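Local coordinates for type IV secretion system protein VirB11 (Brucella suis, PDB 2GZA) that is a hexameric ATPase of a type IV secretion system, binding and hydrolysing ATP, and may help establish the bacterium's replication niche in the host, at residues R30-D35 and Y60-L65; N23-P28 and L70-T75. All coordinates share one frame; numbering follows the deposited sequence.

Contact 1: R30-D35 and Y60-L65; sequences RPWLDD and YAVPNL
W32 of the short helix 30-34 meets Y60 and V62, a helix-on-sheet contact at the surface of the N-terminal domain. Its floor is the six-stranded antiparallel sheet, of which 57-61 is an outermost strand within this chain; a backbone bond of Y60 to V49 joins this strand to its hairpin partner 48-52, and V62 to G47 is a further backbone bond just beyond it. The indole does the reaching. Its CG sits anti to the carbonyl carbon (chi1 -60°), and the ring system extends from the helix toward the sheet edge. There its pyrrole side approaches the phenol ring: NE1 lies 3.2 Å from Y60 CD1, which stands near the indole plane. The two rings meet obliquely, inclined at 53°, with 5.0 Å between the centroids of the phenol and the five-membered ring. The benzo side is occupied by aliphatic carbon, CZ2 lying 3.7 Å from Y60 CB. P31 CB lies over one face of the indole near its rim. V41, V49 and C51 of the sheet also touch W32, while K121 NZ binds the carbonyl oxygens of W32 and D35 at the end of the helix. V62 comes from the direction opposite to W32, and its CG2 branch meets CH2 of the indole at 3.3 Å.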
loop_
_atom_site.group_PDB
_atom_site.type_symbol
_atom_site.label_atom_id
_atom_site.label_comp_id
_atom_site.label_asym_id
_atom_site.label_seq_id
_atom_site.Cartn_x
_atom_site.Cartn_y
_atom_site.Cartn_z
ATOM N N ARG C 30 18.423 8.814 -51.740
ATOM C CA ARG C 30 17.379 9.421 -52.562
ATOM C C ARG C 30 16.553 8.415 -53.372
ATOM O O ARG C 30 15.328 8.498 -53.357
ATOM C CB ARG C 30 17.992 10.513 -53.451
ATOM C CG ARG C 30 17.072 11.697 -53.765
ATOM C CD ARG C 30 17.182 12.838 -52.742
ATOM N NE ARG C 30 16.522 12.542 -51.470
ATOM C CZ ARG C 30 15.205 12.547 -51.285
ATOM N NH1 ARG C 30 14.390 12.825 -52.292
ATOM N NH2 ARG C 30 14.695 12.264 -50.094
ATOM N N PRO C 31 17.210 7.459 -54.063
ATOM C CA PRO C 31 16.469 6.451 -54.837
ATOM C C PRO C 31 15.432 5.666 -54.029
ATOM O O PRO C 31 14.307 5.486 -54.507
ATOM C CB PRO C 31 17.577 5.525 -55.349
ATOM C CG PRO C 31 18.783 6.387 -55.399
ATOM C CD PRO C 31 18.667 7.278 -54.206
ATOM N N TRP C 32 15.808 5.229 -52.824
ATOM C CA TRP C 32 14.932 4.435 -51.966
ATOM C C TRP C 32 13.881 5.299 -51.286
ATOM O O TRP C 32 12.753 4.862 -51.050
ATOM C CB TRP C 32 15.756 3.687 -50.914
ATOM C CG TRP C 32 16.755 2.761 -51.518
ATOM C CD1 TRP C 32 16.549 1.469 -51.889
ATOM C CD2 TRP C 32 18.116 3.057 -51.840
ATOM N NE1 TRP C 32 17.698 0.938 -52.419
ATOM C CE2 TRP C 32 18.674 1.894 -52.399
ATOM C CE3 TRP C 32 18.915 4.194 -51.712
ATOM C CZ2 TRP C 32 19.997 1.831 -52.823
ATOM C CZ3 TRP C 32 20.228 4.132 -52.135
ATOM C CH2 TRP C 32 20.756 2.960 -52.685
ATOM N N LEU C 33 14.265 6.529 -50.975
ATOM C CA LEU C 33 13.388 7.476 -50.294
ATOM C C LEU C 33 12.237 7.954 -51.184
ATOM O O LEU C 33 11.160 8.280 -50.683
ATOM C CB LEU C 33 14.187 8.666 -49.732
ATOM C CG LEU C 33 15.130 8.418 -48.536
ATOM C CD1 LEU C 33 15.929 9.654 -48.148
ATOM C CD2 LEU C 33 14.402 7.873 -47.317
ATOM N N ASP C 34 12.464 7.973 -52.496
ATOM C CA ASP C 34 11.467 8.453 -53.453
ATOM C C ASP C 34 10.562 7.357 -54.027
ATOM O O ASP C 34 9.472 7.656 -54.542
ATOM C CB ASP C 34 12.149 9.235 -54.587
ATOM C CG ASP C 34 12.824 10.514 -54.105
ATOM O OD1 ASP C 34 12.351 11.115 -53.118
ATOM O OD2 ASP C 34 13.827 10.927 -54.720
ATOM N N ASP C 35 11.010 6.106 -53.940
ATOM C CA ASP C 35 10.241 4.984 -54.458
ATOM C C ASP C 35 9.064 4.686 -53.532
ATOM O O ASP C 35 9.266 4.305 -52.372
ATOM C CB ASP C 35 11.137 3.758 -54.636
ATOM C CG ASP C 35 10.549 2.741 -55.594
ATOM O OD1 ASP C 35 11.322 2.199 -56.409
ATOM O OD2 ASP C 35 9.325 2.477 -55.534
ATOM N N TYR C 60 21.122 -3.691 -51.003
ATOM C CA TYR C 60 21.726 -2.876 -52.058
ATOM C C TYR C 60 23.073 -2.326 -51.630
ATOM O O TYR C 60 23.227 -1.804 -50.523
ATOM C CB TYR C 60 20.805 -1.734 -52.477
ATOM C CG TYR C 60 19.524 -2.198 -53.115
ATOM C CD1 TYR C 60 18.341 -2.237 -52.385
ATOM C CD2 TYR C 60 19.494 -2.621 -54.444
ATOM C CE1 TYR C 60 17.159 -2.669 -52.961
ATOM C CE2 TYR C 60 18.309 -3.056 -55.029
ATOM C CZ TYR C 60 17.147 -3.073 -54.277
ATOM O OH TYR C 60 15.973 -3.500 -54.835
ATOM N N ALA C 61 24.049 -2.449 -52.518
ATOM C CA ALA C 61 25.390 -1.957 -52.258
ATOM C C ALA C 61 25.533 -0.504 -52.685
ATOM O O ALA C 61 25.313 -0.154 -53.854
ATOM C CB ALA C 61 26.423 -2.839 -52.941
ATOM N N VAL C 62 25.902 0.337 -51.723
ATOM C CA VAL C 62 26.083 1.759 -51.969
ATOM C C VAL C 62 27.456 2.159 -51.442
ATOM O O VAL C 62 27.578 2.593 -50.298
ATOM C CB VAL C 62 24.995 2.606 -51.290
ATOM C CG1 VAL C 62 25.011 4.026 -51.842
ATOM C CG2 VAL C 62 23.636 1.973 -51.493
ATOM N N PRO C 63 28.504 1.978 -52.265
ATOM C CA PRO C 63 29.853 2.300 -51.779
ATOM C C PRO C 63 30.094 3.767 -51.415
ATOM O O PRO C 63 30.834 4.030 -50.469
ATOM C CB PRO C 63 30.772 1.821 -52.913
ATOM C CG PRO C 63 29.932 0.847 -53.703
ATOM C CD PRO C 63 28.539 1.412 -53.624
ATOM N N ASN C 64 29.467 4.706 -52.129
ATOM C CA ASN C 64 29.655 6.124 -51.839
ATOM C C ASN C 64 28.859 6.590 -50.601
ATOM O O ASN C 64 28.366 7.727 -50.541
ATOM C CB ASN C 64 29.394 6.958 -53.110
ATOM C CG ASN C 64 30.307 6.534 -54.285
ATOM O OD1 ASN C 64 31.543 6.588 -54.191
ATOM N ND2 ASN C 64 29.691 6.118 -55.391
ATOM N N LEU C 65 28.771 5.690 -49.613
ATOM C CA LEU C 65 28.044 5.919 -48.373
ATOM C C LEU C 65 28.936 5.470 -47.209
ATOM O O LEU C 65 28.691 4.449 -46.566
ATOM C CB LEU C 65 26.722 5.138 -48.401
ATOM C CG LEU C 65 25.682 5.324 -47.300
ATOM C CD1 LEU C 65 25.009 6.681 -47.414
ATOM C CD2 LEU C 65 24.657 4.215 -47.396
#

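Contact 2: N23-P28 and L70-T75; sequences NFHLEP and LISLGT
H25 is pressed flat against S72, with the imidazole presenting one face to the serine methylene. S72 CB stands 3.9 Å from the imidazole centroid and 23° off the ring normal, a CH-pi contact displaced toward the ND1-CE1 side. The base of the histidine packs on the next residue, H25 CB lying 3.8 Å from L73 CA. Deeper in, L26 and L73 cross at about a right angle and touch by single methyls, L26 CD2 to L73 CD1 at 3.7 Å. L73 reaches this point because its CG is anti to the backbone N (chi1 170°).

Outside this first shell, F24 CD2 lies over the opposite face of the imidazole, also near the rim. The serine hydroxyl is engaged elsewhere, its OG bonding to E68 O one turn earlier. T75 OG1 donates to S72 O at 2.9 Å, a bond within the same helix. L26 also touches L96, and H25 touches A76. No hydrogen bond crosses between the segments: the arrangement is side-by-side helix packing, joining the C-terminal part of helix 13-26 to helix 67-81 in the N-terminal domain of a VirB11-like ATPase.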
loop_
_atom_site.group_PDB
_atom_site.type_symbol
_atom_site.label_atom_id
_atom_site.label_comp_id
_atom_site.label_asym_id
_atom_site.label_seq_id
_atom_site.Cartn_x
_atom_site.Cartn_y
_atom_site.Cartn_z
ATOM N N ASN C 23 18.707 17.151 -46.115
ATOM C CA ASN C 23 18.465 16.650 -47.470
ATOM C C ASN C 23 19.751 16.382 -48.228
ATOM O O ASN C 23 19.843 15.427 -48.999
ATOM C CB ASN C 23 17.611 17.633 -48.272
ATOM C CG ASN C 23 16.143 17.528 -47.944
ATOM O OD1 ASN C 23 15.739 16.718 -47.103
ATOM N ND2 ASN C 23 15.328 18.348 -48.605
ATOM N N PHE C 24 20.735 17.246 -48.011
ATOM C CA PHE C 24 22.048 17.110 -48.621
ATOM C C PHE C 24 22.677 15.777 -48.242
ATOM O O PHE C 24 23.152 15.045 -49.110
ATOM C CB PHE C 24 22.957 18.267 -48.186
ATOM C CG PHE C 24 24.308 18.270 -48.847
ATOM C CD1 PHE C 24 24.493 18.891 -50.078
ATOM C CD2 PHE C 24 25.405 17.665 -48.227
ATOM C CE1 PHE C 24 25.742 18.897 -50.691
ATOM C CE2 PHE C 24 26.656 17.670 -48.833
ATOM C CZ PHE C 24 26.821 18.286 -50.070
ATOM N N HIS C 25 22.669 15.466 -46.947
ATOM C CA HIS C 25 23.229 14.218 -46.445
ATOM C C HIS C 25 22.322 13.006 -46.689
ATOM O O HIS C 25 22.754 11.863 -46.511
ATOM C CB HIS C 25 23.621 14.344 -44.961
ATOM C CG HIS C 25 24.575 15.460 -44.683
ATOM N ND1 HIS C 25 25.868 15.469 -45.150
ATOM C CD2 HIS C 25 24.422 16.610 -43.986
ATOM C CE1 HIS C 25 26.468 16.576 -44.761
ATOM N NE2 HIS C 25 25.612 17.286 -44.054
ATOM N N LEU C 26 21.079 13.260 -47.096
ATOM C CA LEU C 26 20.151 12.195 -47.452
ATOM C C LEU C 26 20.273 11.757 -48.906
ATOM O O LEU C 26 19.698 10.746 -49.296
ATOM C CB LEU C 26 18.718 12.617 -47.142
ATOM C CG LEU C 26 18.317 12.511 -45.673
ATOM C CD1 LEU C 26 16.898 13.001 -45.502
ATOM C CD2 LEU C 26 18.453 11.074 -45.209
ATOM N N GLU C 27 21.042 12.512 -49.686
ATOM C CA GLU C 27 21.217 12.291 -51.129
ATOM C C GLU C 27 21.554 10.872 -51.581
ATOM O O GLU C 27 20.996 10.409 -52.575
ATOM C CB GLU C 27 22.259 13.263 -51.699
ATOM C CG GLU C 27 21.679 14.345 -52.610
ATOM C CD GLU C 27 21.409 13.856 -54.027
ATOM O OE1 GLU C 27 22.027 14.386 -54.970
ATOM O OE2 GLU C 27 20.587 12.942 -54.208
ATOM N N PRO C 28 22.484 10.182 -50.886
ATOM C CA PRO C 28 22.779 8.820 -51.328
ATOM C C PRO C 28 21.652 7.820 -51.088
ATOM O O PRO C 28 21.742 6.693 -51.572
ATOM C CB PRO C 28 24.013 8.435 -50.501
ATOM C CG PRO C 28 24.520 9.701 -49.902
ATOM C CD PRO C 28 23.325 10.558 -49.733
ATOM N N LEU C 70 27.514 9.210 -42.733
ATOM C CA LEU C 70 26.480 8.867 -41.759
ATOM C C LEU C 70 26.620 9.674 -40.472
ATOM O O LEU C 70 25.615 10.026 -39.849
ATOM C CB LEU C 70 26.511 7.370 -41.444
ATOM C CG LEU C 70 26.552 6.383 -42.612
ATOM C CD1 LEU C 70 27.004 5.009 -42.131
ATOM C CD2 LEU C 70 25.214 6.301 -43.351
ATOM N N ILE C 71 27.867 9.962 -40.091
ATOM C CA ILE C 71 28.167 10.831 -38.957
ATOM C C ILE C 71 27.514 12.188 -39.204
ATOM O O ILE C 71 26.748 12.689 -38.375
ATOM C CB ILE C 71 29.717 10.988 -38.736
ATOM C CG1 ILE C 71 30.355 9.679 -38.246
ATOM C CG2 ILE C 71 30.046 12.142 -37.777
ATOM C CD1 ILE C 71 30.044 9.297 -36.798
ATOM N N SER C 72 27.818 12.753 -40.370
ATOM C CA SER C 72 27.282 14.034 -40.818
ATOM C C SER C 72 25.763 14.026 -40.910
ATOM O O SER C 72 25.113 15.020 -40.582
ATOM C CB SER C 72 27.840 14.389 -42.206
ATOM O OG SER C 72 29.251 14.432 -42.217
ATOM N N LEU C 73 25.215 12.913 -41.389
ATOM C CA LEU C 73 23.769 12.730 -41.469
ATOM C C LEU C 73 23.143 12.853 -40.091
ATOM O O LEU C 73 22.152 13.560 -39.929
ATOM C CB LEU C 73 23.420 11.386 -42.113
ATOM C CG LEU C 73 21.967 10.903 -42.073
ATOM C CD1 LEU C 73 21.011 11.885 -42.725
ATOM C CD2 LEU C 73 21.854 9.561 -42.741
ATOM N N GLY C 74 23.742 12.177 -39.109
ATOM C CA GLY C 74 23.278 12.229 -37.727
ATOM C C GLY C 74 23.214 13.638 -37.182
ATOM O O GLY C 74 22.167 14.087 -36.714
ATOM N N THR C 75 24.336 14.340 -37.259
ATOM C CA THR C 75 24.442 15.691 -36.718
ATOM C C THR C 75 23.435 16.640 -37.359
ATOM O O THR C 75 22.773 17.412 -36.665
ATOM C CB THR C 75 25.870 16.263 -36.856
ATOM O OG1 THR C 75 26.204 16.401 -38.242
ATOM C CG2 THR C 75 26.888 15.355 -36.162
#

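How the contacts relate
From the N terminus, segment 23-28 spans the last part of helix 13-26 and a 3-10 segment at 27-28, and helix 30-34 is the next helix. The chain then forms strands 40-43, 48-52 and 57-61, and contact 1 closes this inner loop when 60-65 returns to 30-35. Helix 67-81 comes next, and contact 2 closes the wider loop when 70-75 meets 23-28, so contact 1 is nested inside contact 2. Their centres lie about 12 Å apart and their side chains touch: L65 CD1 packs 3.7 Å from P28 CB and also reaches L70. Contact 2 joins helix to helix, contact 1 joins helix to sheet edge, and both lie away from the predicted ATP-binding loop.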